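Local coordinates for ABC-type metal ion transport system, periplasmic component (PDB 3K2D), which binds methionine between its two alpha/beta lobes, probably as the substrate-binding lipoprotein of an ABC transporter, and activates Toll-like receptor 2, at residues Leu102-Arg107 and Pro149-Ile154. The protein carries 4 engineered substitutions. Residues are numbered along the deposited sequence; the frame is centred on the assembly and turned at random.
Sequences LADGVR and PKNITI
The side chain of Lys-150 runs past Asp-104 to the carbonyl of Leu-102, just ahead of the type II turn from Ala-103 to Val-106, and illustrates how a long side chain can join two loops that run into neighbouring parallel strands. Its CB and CG pass beside the carboxylate of Asp-104, with OD1 of Asp-104 3.7 Å from CG of Lys-150, the two side chains crossing at about a right angle. Farther out, CD packs on CB of Leu-102 and CE runs on past the Leu-102 carbonyl. The chain is extended until a final bend (chi4 -59°), which brings NZ to that carbonyl: NZ of Lys-150 gives a 2.8 Å hydrogen bond to O of Leu-102, in the carbonyl plane. The same ammonium makes a long salt bridge to OD1 of Asp-104 (4.0 Å), probably a weaker, largely electrostatic tie.

Backbone bonds do much of the remaining work. Gly-105, whose positive phi suits the third position of this type II turn, donates from N to O of Lys-150 at 2.6 Å in a nearly straight bond, and its CA makes a CH···O contact with O of Asn-151. At the end of the turn, N of Thr-153 bonds to O of Val-106 at 3.0 Å, and CG2 of Ile-152 rests 3.4 Å from that same Val-106 oxygen.

Arg-107 then pairs with Thr-153 as a parallel bridge, where strand 153-157, at the sheet edge, begins alongside 107-111. Ile-152 also packs on Ile-108 and on Leu-129, while Arg-107 bonds through its backbone to Ala-170, just before strand 171-174 on the other flank of 107-111.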
ATOM      1  N   LEU A 102     -21.787  16.610  -1.867  1.00 34.74           N
ATOM      2  CA  LEU A 102     -21.366  16.000  -0.626  1.00 31.76           C
ATOM      3  C   LEU A 102     -21.818  17.099   0.329  1.00 30.66           C
ATOM      4  O   LEU A 102     -21.540  18.280   0.105  1.00 29.68           O
ATOM      5  CB  LEU A 102     -19.844  15.856  -0.626  1.00 31.06           C
ATOM      6  CG  LEU A 102     -19.097  14.905   0.303  1.00 30.18           C
ATOM      7  CD1 LEU A 102     -19.881  13.626   0.516  1.00 30.52           C
ATOM      8  CD2 LEU A 102     -17.743  14.595  -0.333  1.00 28.40           C
ATOM      9  N   ALA A 103     -22.553  16.730   1.364  1.00 29.25           N
ATOM     10  CA  ALA A 103     -23.026  17.728   2.301  1.00 28.83           C
ATOM     11  C   ALA A 103     -21.868  18.505   2.917  1.00 27.93           C
ATOM     12  O   ALA A 103     -20.748  18.006   3.033  1.00 26.29           O
ATOM     13  CB  ALA A 103     -23.857  17.068   3.398  1.00 28.63           C
ATOM     14  N   ASP A 104     -22.155  19.743   3.299  1.00 27.02           N
ATOM     15  CA  ASP A 104     -21.169  20.595   3.927  1.00 26.75           C
ATOM     16  C   ASP A 104     -20.867  20.099   5.330  1.00 25.60           C
ATOM     17  O   ASP A 104     -21.742  19.565   6.013  1.00 24.80           O
ATOM     18  CB  ASP A 104     -21.689  22.026   3.988  1.00 29.19           C
ATOM     19  CG  ASP A 104     -21.440  22.781   2.711  1.00 33.33           C
ATOM     20  OD1 ASP A 104     -21.353  22.131   1.647  1.00 37.65           O
ATOM     21  OD2 ASP A 104     -21.337  24.021   2.768  1.00 38.06           O
ATOM     22  N   GLY A 105     -19.618  20.269   5.751  1.00 24.07           N
ATOM     23  CA  GLY A 105     -19.224  19.854   7.079  1.00 21.40           C
ATOM     24  C   GLY A 105     -19.076  18.362   7.273  1.00 22.54           C
ATOM     25  O   GLY A 105     -19.071  17.893   8.408  1.00 23.91           O
ATOM     26  N   VAL A 106     -18.954  17.597   6.192  1.00 22.15           N
ATOM     27  CA  VAL A 106     -18.804  16.151   6.353  1.00 20.88           C
ATOM     28  C   VAL A 106     -17.408  15.792   6.835  1.00 21.31           C
ATOM     29  O   VAL A 106     -16.467  16.593   6.762  1.00 20.47           O
ATOM     30  CB  VAL A 106     -19.059  15.362   5.036  1.00 19.73           C
ATOM     31  CG1 VAL A 106     -20.506  15.498   4.608  1.00 17.81           C
ATOM     32  CG2 VAL A 106     -18.124  15.853   3.945  1.00 19.35           C
ATOM     33  N   ARG A 107     -17.297  14.562   7.322  1.00 22.59           N
ATOM     34  CA  ARG A 107     -16.051  14.010   7.827  1.00 20.67           C
ATOM     35  C   ARG A 107     -15.489  13.098   6.739  1.00 18.41           C
ATOM     36  O   ARG A 107     -16.212  12.293   6.164  1.00 17.99           O
ATOM     37  CB  ARG A 107     -16.328  13.203   9.104  1.00 23.05           C
ATOM     38  CG  ARG A 107     -15.618  13.702  10.359  1.00 26.85           C
ATOM     39  CD  ARG A 107     -16.557  13.768  11.575  1.00 29.42           C
ATOM     40  NE  ARG A 107     -17.154  12.478  11.910  1.00 36.46           N
ATOM     41  CZ  ARG A 107     -16.581  11.551  12.678  1.00 40.02           C
ATOM     42  NH1 ARG A 107     -15.385  11.764  13.212  1.00 41.42           N
ATOM     43  NH2 ARG A 107     -17.201  10.395  12.895  1.00 40.34           N
ATOM     44  N   PRO A 149     -13.872  24.726   0.805  1.00 22.97           N
ATOM     45  CA  PRO A 149     -15.237  25.163   0.485  1.00 23.23           C
ATOM     46  C   PRO A 149     -16.403  24.449   1.188  1.00 22.49           C
ATOM     47  O   PRO A 149     -17.342  25.103   1.631  1.00 21.69           O
ATOM     48  CB  PRO A 149     -15.291  25.019  -1.037  1.00 21.19           C
ATOM     49  CG  PRO A 149     -14.335  23.895  -1.294  1.00 23.12           C
ATOM     50  CD  PRO A 149     -13.181  24.266  -0.412  1.00 22.59           C
ATOM     51  N   LYS A 150     -16.351  23.126   1.295  1.00 22.79           N
ATOM     52  CA  LYS A 150     -17.432  22.377   1.947  1.00 22.19           C
ATOM     53  C   LYS A 150     -17.259  22.221   3.458  1.00 21.38           C
ATOM     54  O   LYS A 150     -18.012  21.497   4.108  1.00 19.65           O
ATOM     55  CB  LYS A 150     -17.587  20.994   1.298  1.00 22.61           C
ATOM     56  CG  LYS A 150     -18.225  21.033  -0.085  1.00 23.43           C
ATOM     57  CD  LYS A 150     -18.330  19.647  -0.714  1.00 24.46           C
ATOM     58  CE  LYS A 150     -19.174  19.685  -1.991  1.00 25.37           C
ATOM     59  NZ  LYS A 150     -20.571  20.193  -1.738  1.00 25.95           N
ATOM     60  N   ASN A 151     -16.272  22.918   4.010  1.00 21.78           N
ATOM     61  CA  ASN A 151     -15.992  22.863   5.441  1.00 21.45           C
ATOM     62  C   ASN A 151     -15.785  21.426   5.908  1.00 21.11           C
ATOM     63  O   ASN A 151     -16.352  20.993   6.910  1.00 22.12           O
ATOM     64  CB  ASN A 151     -17.134  23.501   6.240  1.00 21.15           C
ATOM     65  CG  ASN A 151     -17.468  24.910   5.770  1.00 22.91           C
ATOM     66  OD1 ASN A 151     -16.582  25.690   5.400  1.00 21.17           O
ATOM     67  ND2 ASN A 151     -18.761  25.248   5.796  1.00 23.03           N
ATOM     68  N   ILE A 152     -14.960  20.688   5.181  1.00 20.60           N
ATOM     69  CA  ILE A 152     -14.693  19.304   5.524  1.00 21.96           C
ATOM     70  C   ILE A 152     -13.766  19.167   6.735  1.00 21.42           C
ATOM     71  O   ILE A 152     -12.963  20.054   7.032  1.00 19.85           O
ATOM     72  CB  ILE A 152     -14.041  18.560   4.332  1.00 23.84           C
ATOM     73  CG1 ILE A 152     -14.906  18.707   3.083  1.00 26.79           C
ATOM     74  CG2 ILE A 152     -13.892  17.086   4.655  1.00 26.77           C
ATOM     75  CD1 ILE A 152     -14.326  18.028   1.848  1.00 28.90           C
ATOM     76  N   THR A 153     -13.901  18.055   7.446  1.00 20.92           N
ATOM     77  CA  THR A 153     -13.031  17.781   8.575  1.00 20.68           C
ATOM     78  C   THR A 153     -12.285  16.510   8.216  1.00 19.21           C
ATOM     79  O   THR A 153     -12.889  15.465   8.015  1.00 18.58           O
ATOM     80  CB  THR A 153     -13.808  17.555   9.881  1.00 21.86           C
ATOM     81  OG1 THR A 153     -14.253  18.815  10.403  1.00 22.72           O
ATOM     82  CG2 THR A 153     -12.916  16.885  10.908  1.00 22.57           C
ATOM     83  N   ILE A 154     -10.970  16.617   8.109  1.00 19.27           N
ATOM     84  CA  ILE A 154     -10.138  15.475   7.767  1.00 18.64           C
ATOM     85  C   ILE A 154      -9.848  14.646   9.004  1.00 19.17           C
ATOM     86  O   ILE A 154      -9.220  15.130   9.947  1.00 18.40           O
ATOM     87  CB  ILE A 154      -8.784  15.921   7.165  1.00 18.10           C
ATOM     88  CG1 ILE A 154      -9.013  16.801   5.940  1.00 16.93           C
ATOM     89  CG2 ILE A 154      -7.966  14.714   6.781  1.00 17.24           C
ATOM     90  CD1 ILE A 154      -9.784  16.116   4.849  1.00 18.02           C
TER